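Local atomic coordinates of beta-glucoside phosphorylase BglX (Unidentified, PDB entry 5VQE), a protein that probably cleaves beta-glucosides by phosphorolysis, using a glycoside hydrolase family 3 scaffold whose pocket holds a 2-deoxy-2-fluoro-glucose ligand. Residues P452-G455 and T456-I460; R538-I541 and E542-G546. One frame throughout, in Å; residues are numbered along the deposited sequence.

In the fold
Both contacts are short-range links that lie at the periphery of one α/β unit, built on a mixed six-stranded sheet with helices packed around it. Contact 1 comes first along the chain, in the loop that leads from edge strand 444-447 to helix 460-466. Contact 2 follows at the C-terminal end of helix 534-544, which comes after strand 525-528. Their centres lie about 32 Å apart and their nearest atoms about 21 Å, so neither touches the other. The residues lining the glucose pocket come from an earlier part of the chain, the TIM-barrel region, so these contacts belong to the second unit of the family 3 architecture, not the sugar site.

Contact 1 of 2, residues P452-G455 and T456-I460; sequences PRPG and TGYSI
The Tyr458 ring carries Pro452 on one face and has Pro454 N at its edge, near the ring plane. Pro452 CB stands almost over the middle of the ring, 3.5 Å from the Tyr458 centroid and only 12° off the normal, a CH-pi contact in which a proline methylene meets the aromatic face head-on. The tyrosine reaches this place because its CG is anti to the backbone N (chi1 -171°), which swings the ring back to Pro452. Its hydroxyl is gripped as well: a water donates to Tyr458 OH (3.0 Å) and to Pro452 O (2.8 Å), while Asp466 of the following helix forms a hydrogen bond with the same OH. A phenylalanine here lacks the hydroxyl and would probably leave the bridging water and the Asp466 carboxylate without their shared partner. At the tyrosine's backbone, the chain closes on itself. Gly455 N donates to Tyr458 O in the carbonyl plane (2.8 Å, 151° at the hydrogen), and Pro454 CA adds a CA-H...O contact to that oxygen at 3.2 Å; the return bond from Tyr458 N to Gly455 O is weak. Pro454 CG also meets Ile460 CG1 at 4.1 Å, the two side chains crossing at about a right angle, with Leu463 and Phe500 close by. Ser459 OG then caps Asp462 N. The chain reverses in a type I beta turn from Gly455 to Tyr458, with the CH-pi contact beside it, and runs on into the N-cap of helix 460-466, at the surface of the α/β unit.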
ATOM      1  N   PRO A 452      -7.778 -17.271 -35.157  1.00 17.53           N
ATOM      2  CA  PRO A 452      -8.747 -18.333 -34.862  1.00 18.73           C
ATOM      3  C   PRO A 452      -8.310 -19.189 -33.684  1.00 20.49           C
ATOM      4  O   PRO A 452      -7.149 -19.187 -33.262  1.00 20.13           O
ATOM      5  CB  PRO A 452      -8.783 -19.162 -36.153  1.00 18.98           C
ATOM      6  CG  PRO A 452      -8.126 -18.294 -37.201  1.00 15.54           C
ATOM      7  CD  PRO A 452      -7.136 -17.469 -36.471  1.00 16.17           C
ATOM      8  N   ARG A 453      -9.270 -19.936 -33.160  1.00 20.79           N
ATOM      9  CA  ARG A 453      -9.030 -20.873 -32.076  1.00 17.07           C
ATOM     10  C   ARG A 453      -9.718 -22.186 -32.397  1.00 17.75           C
ATOM     11  O   ARG A 453     -10.666 -22.223 -33.192  1.00 19.47           O
ATOM     12  CB  ARG A 453      -9.541 -20.328 -30.734  1.00 19.81           C
ATOM     13  CG  ARG A 453     -11.038 -20.091 -30.694  1.00 19.91           C
ATOM     14  CD  ARG A 453     -11.418 -19.179 -29.540  1.00 26.90           C
ATOM     15  NE  ARG A 453     -10.834 -17.845 -29.705  1.00 35.71           N
ATOM     16  CZ  ARG A 453     -11.517 -16.709 -29.836  1.00 38.14           C
ATOM     17  NH1 ARG A 453     -12.845 -16.696 -29.805  1.00 42.17           N
ATOM     18  NH2 ARG A 453     -10.860 -15.568 -29.985  1.00 37.12           N
ATOM     19  N   PRO A 454      -9.253 -23.289 -31.812  1.00 16.96           N
ATOM     20  CA  PRO A 454      -9.829 -24.593 -32.149  1.00 16.62           C
ATOM     21  C   PRO A 454     -11.329 -24.635 -31.902  1.00 21.19           C
ATOM     22  O   PRO A 454     -11.843 -24.069 -30.932  1.00 15.95           O
ATOM     23  CB  PRO A 454      -9.062 -25.558 -31.241  1.00 19.39           C
ATOM     24  CG  PRO A 454      -7.729 -24.911 -31.092  1.00 18.28           C
ATOM     25  CD  PRO A 454      -8.015 -23.431 -31.026  1.00 21.18           C
ATOM     26  N   GLY A 455     -12.021 -25.321 -32.806  1.00 17.86           N
ATOM     27  CA  GLY A 455     -13.470 -25.325 -32.826  1.00 18.93           C
ATOM     28  C   GLY A 455     -13.953 -26.077 -34.052  1.00 18.48           C
ATOM     29  O   GLY A 455     -13.188 -26.806 -34.684  1.00 19.04           O
ATOM     30  N   THR A 456     -15.227 -25.879 -34.391  1.00 19.20           N
ATOM     31  CA  THR A 456     -15.814 -26.658 -35.479  1.00 19.98           C
ATOM     32  C   THR A 456     -15.164 -26.361 -36.827  1.00 20.83           C
ATOM     33  O   THR A 456     -15.177 -27.223 -37.713  1.00 22.37           O
ATOM     34  CB  THR A 456     -17.321 -26.408 -35.563  1.00 23.00           C
ATOM     35  OG1 THR A 456     -17.571 -25.013 -35.755  1.00 28.19           O
ATOM     36  CG2 THR A 456     -18.009 -26.869 -34.289  1.00 26.49           C
ATOM     37  N   GLY A 457     -14.586 -25.174 -37.007  1.00 19.52           N
ATOM     38  CA  GLY A 457     -13.979 -24.803 -38.274  1.00 22.26           C
ATOM     39  C   GLY A 457     -12.477 -24.619 -38.262  1.00 22.92           C
ATOM     40  O   GLY A 457     -11.915 -24.180 -39.272  1.00 20.71           O
ATOM     41  N   TYR A 458     -11.801 -24.943 -37.167  1.00 21.17           N
ATOM     42  CA  TYR A 458     -10.368 -24.718 -37.043  1.00 17.91           C
ATOM     43  C   TYR A 458      -9.844 -25.771 -36.083  1.00 13.06           C
ATOM     44  O   TYR A 458     -10.401 -25.949 -34.995  1.00 18.04           O
ATOM     45  CB  TYR A 458     -10.093 -23.298 -36.534  1.00 17.03           C
ATOM     46  CG  TYR A 458      -8.650 -22.835 -36.542  1.00 17.07           C
ATOM     47  CD1 TYR A 458      -7.859 -22.927 -35.398  1.00 16.27           C
ATOM     48  CD2 TYR A 458      -8.090 -22.256 -37.681  1.00 13.66           C
ATOM     49  CE1 TYR A 458      -6.539 -22.477 -35.401  1.00 15.61           C
ATOM     50  CE2 TYR A 458      -6.776 -21.798 -37.687  1.00 17.72           C
ATOM     51  CZ  TYR A 458      -6.008 -21.910 -36.549  1.00 18.13           C
ATOM     52  OH  TYR A 458      -4.699 -21.462 -36.564  1.00 17.64           O
ATOM     53  N   SER A 459      -8.804 -26.476 -36.495  1.00 17.01           N
ATOM     54  CA  SER A 459      -8.307 -27.637 -35.773  1.00 15.67           C
ATOM     55  C   SER A 459      -7.078 -27.275 -34.947  1.00 15.79           C
ATOM     56  O   SER A 459      -6.489 -26.200 -35.094  1.00 17.15           O
ATOM     57  CB  SER A 459      -7.962 -28.762 -36.753  1.00 16.54           C
ATOM     58  OG  SER A 459      -6.788 -28.432 -37.469  1.00 17.98           O
ATOM     59  N   ILE A 460      -6.693 -28.203 -34.067  1.00 16.04           N
ATOM     60  CA  ILE A 460      -5.456 -28.040 -33.312  1.00 16.93           C
ATOM     61  C   ILE A 460      -4.263 -28.119 -34.250  1.00 16.88           C
ATOM     62  O   ILE A 460      -3.246 -27.456 -34.026  1.00 15.78           O
ATOM     63  CB  ILE A 460      -5.355 -29.084 -32.182  1.00 16.22           C
ATOM     64  CG1 ILE A 460      -6.447 -28.835 -31.127  1.00 16.66           C
ATOM     65  CG2 ILE A 460      -3.959 -29.053 -31.546  1.00 20.79           C
ATOM     66  CD1 ILE A 460      -6.294 -29.643 -29.841  1.00 20.38           C
TER
HETATM   67  O   HOH W   1      -4.814 -19.151 -34.716  1.00 19.44           O

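Contact 2 of 2, residues R538-I541 and E542-G546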
ATOM      1  N   ARG A 538      10.577  -4.005 -19.933  1.00 18.33           N
ATOM      2  CA  ARG A 538      11.829  -3.989 -20.687  1.00 21.95           C
ATOM      3  C   ARG A 538      12.811  -5.017 -20.143  1.00 16.33           C
ATOM      4  O   ARG A 538      13.507  -5.684 -20.914  1.00 17.93           O
ATOM      5  CB  ARG A 538      12.448  -2.588 -20.671  1.00 19.52           C
ATOM      6  CG  ARG A 538      11.608  -1.553 -21.383  1.00 22.26           C
ATOM      7  CD  ARG A 538      12.314  -0.216 -21.527  1.00 22.75           C
ATOM      8  NE  ARG A 538      11.476   0.739 -22.253  1.00 25.51           N
ATOM      9  CZ  ARG A 538      11.408   0.836 -23.582  1.00 29.34           C
ATOM     10  NH1 ARG A 538      12.136   0.047 -24.359  1.00 26.82           N
ATOM     11  NH2 ARG A 538      10.598   1.728 -24.139  1.00 28.79           N
ATOM     12  N   MET A 539      12.882  -5.172 -18.822  1.00 17.51           N
ATOM     13  CA  MET A 539      13.811  -6.152 -18.265  1.00 17.88           C
ATOM     14  C   MET A 539      13.324  -7.578 -18.496  1.00 15.76           C
ATOM     15  O   MET A 539      14.140  -8.496 -18.644  1.00 14.72           O
ATOM     16  CB  MET A 539      14.033  -5.888 -16.774  1.00 13.19           C
ATOM     17  CG  MET A 539      14.890  -4.669 -16.474  1.00 19.96           C
ATOM     18  SD  MET A 539      16.461  -4.671 -17.390  1.00 24.63           S
ATOM     19  CE  MET A 539      17.126  -6.243 -16.926  1.00 17.19           C
ATOM     20  N   MET A 540      12.011  -7.788 -18.537  1.00 14.99           N
ATOM     21  CA  MET A 540      11.493  -9.099 -18.909  1.00 13.24           C
ATOM     22  C   MET A 540      11.988  -9.497 -20.294  1.00 13.80           C
ATOM     23  O   MET A 540      12.439 -10.626 -20.507  1.00 16.33           O
ATOM     24  CB  MET A 540       9.965  -9.077 -18.874  1.00 16.69           C
ATOM     25  CG  MET A 540       9.312 -10.402 -19.236  1.00 17.03           C
ATOM     26  SD  MET A 540       9.630 -11.700 -18.033  1.00 17.29           S
ATOM     27  CE  MET A 540       8.515 -11.199 -16.729  1.00 15.78           C
ATOM     28  N   ILE A 541      11.891  -8.578 -21.256  1.00 15.83           N
ATOM     29  CA  ILE A 541      12.378  -8.838 -22.607  1.00 16.52           C
ATOM     30  C   ILE A 541      13.842  -9.243 -22.570  1.00 17.54           C
ATOM     31  O   ILE A 541      14.238 -10.246 -23.174  1.00 18.30           O
ATOM     32  CB  ILE A 541      12.151  -7.603 -23.499  1.00 18.76           C
ATOM     33  CG1 ILE A 541      10.676  -7.495 -23.892  1.00 20.16           C
ATOM     34  CG2 ILE A 541      13.051  -7.632 -24.742  1.00 22.85           C
ATOM     35  CD1 ILE A 541      10.183  -8.593 -24.845  1.00 20.94           C
ATOM     36  N   GLU A 542      14.674  -8.471 -21.861  1.00 17.57           N
ATOM     37  CA  GLU A 542      16.095  -8.796 -21.812  1.00 17.37           C
ATOM     38  C   GLU A 542      16.314 -10.209 -21.295  1.00 19.68           C
ATOM     39  O   GLU A 542      17.175 -10.938 -21.799  1.00 17.16           O
ATOM     40  CB  GLU A 542      16.844  -7.779 -20.949  1.00 17.99           C
ATOM     41  CG  GLU A 542      16.778  -6.362 -21.480  1.00 17.99           C
ATOM     42  CD  GLU A 542      17.334  -6.252 -22.888  1.00 20.78           C
ATOM     43  OE1 GLU A 542      18.461  -6.736 -23.104  1.00 19.02           O
ATOM     44  OE2 GLU A 542      16.641  -5.710 -23.778  1.00 20.00           O
ATOM     45  N   LYS A 543      15.533 -10.626 -20.300  1.00 16.43           N
ATOM     46  CA  LYS A 543      15.778 -11.920 -19.681  1.00 16.12           C
ATOM     47  C   LYS A 543      15.217 -13.060 -20.522  1.00 18.75           C
ATOM     48  O   LYS A 543      15.823 -14.135 -20.601  1.00 17.94           O
ATOM     49  CB  LYS A 543      15.191 -11.920 -18.272  1.00 16.39           C
ATOM     50  CG  LYS A 543      15.959 -11.008 -17.319  1.00 15.57           C
ATOM     51  CD  LYS A 543      15.151 -10.669 -16.072  1.00 17.63           C
ATOM     52  CE  LYS A 543      15.790  -9.535 -15.285  1.00 17.44           C
ATOM     53  NZ  LYS A 543      17.210  -9.820 -14.933  1.00 18.32           N
ATOM     54  N   LEU A 544      14.065 -12.849 -21.156  1.00 17.99           N
ATOM     55  CA  LEU A 544      13.525 -13.874 -22.041  1.00 18.43           C
ATOM     56  C   LEU A 544      14.463 -14.135 -23.212  1.00 17.96           C
ATOM     57  O   LEU A 544      14.625 -15.281 -23.641  1.00 18.10           O
ATOM     58  CB  LEU A 544      12.150 -13.458 -22.549  1.00 16.02           C
ATOM     59  CG  LEU A 544      11.047 -13.410 -21.495  1.00 14.66           C
ATOM     60  CD1 LEU A 544       9.777 -12.826 -22.094  1.00 15.76           C
ATOM     61  CD2 LEU A 544      10.786 -14.775 -20.910  1.00 19.79           C
ATOM     62  N   MET A 545      15.094 -13.084 -23.734  1.00 19.78           N
ATOM     63  CA  MET A 545      16.039 -13.211 -24.835  1.00 19.39           C
ATOM     64  C   MET A 545      17.415 -13.687 -24.386  1.00 24.49           C
ATOM     65  O   MET A 545      18.281 -13.906 -25.238  1.00 20.99           O
ATOM     66  CB  MET A 545      16.167 -11.873 -25.564  1.00 16.79           C
ATOM     67  CG  MET A 545      14.860 -11.323 -26.110  1.00 18.41           C
ATOM     68  SD  MET A 545      13.961 -12.521 -27.124  1.00 22.06           S
ATOM     69  CE  MET A 545      15.102 -12.730 -28.493  1.00 22.88           C
ATOM     70  N   GLY A 546      17.635 -13.866 -23.085  1.00 19.30           N
ATOM     71  CA  GLY A 546      18.889 -14.405 -22.603  1.00 20.64           C
ATOM     72  C   GLY A 546      20.018 -13.403 -22.506  1.00 21.65           C
ATOM     73  O   GLY A 546      21.168 -13.810 -22.304  1.00 20.59           O
TER
HETATM   74  O   HOH W   2      14.348  -4.524 -23.353  1.00 22.63           O
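Met540 lays its CG against CD1 of Leu544, 3.8 Å away and one turn further along, near the end of helix 534-544, which closes in a Schellman motif at Gly546. Met540 CG is anti to the backbone N (chi1 -180°), and the chain then bends at its next two torsions, which brings SD alongside Leu544 CG. Both side chains rest on Ile527 of strand 525-528, so this side of the helix packs on the sheet. Ile541 turns to another neighbour, helix 429-441, where it touches Phe434, Leu437 and Leu438; within the turn its CG2 lies 4.3 Å from Met545 CG. The folded chain of Met539 brings its CE to 3.9 Å from Lys543 CE, methyl against methylene. Beyond that apolar stem the lysine nitrogen is well satisfied, by a salt bridge to Asp389 and hydrogen bonds to Ser548 and Ser549, consistent with a buried charge kept by its partners. The backbone bonds tie the same residues together: Leu544 N reaches Met540 O at 2.8 Å and nearly straight (167° at the hydrogen), and Met545 N meets Ile541 O at 3.0 Å. Gly546, with a phi of 81°, turns the chain out of the helix, its N bonded to Lys543 O at 3.1 Å. Glu542 CG, set beside its own backbone N, lies next to Arg538 O, and the bend at chi2 then turns the carboxylate, which also forms a salt bridge with Arg547. A water bridges Arg538 and Glu542, donating to Arg538 O at 2.8 Å and to Glu542 OE2 at 2.6 Å.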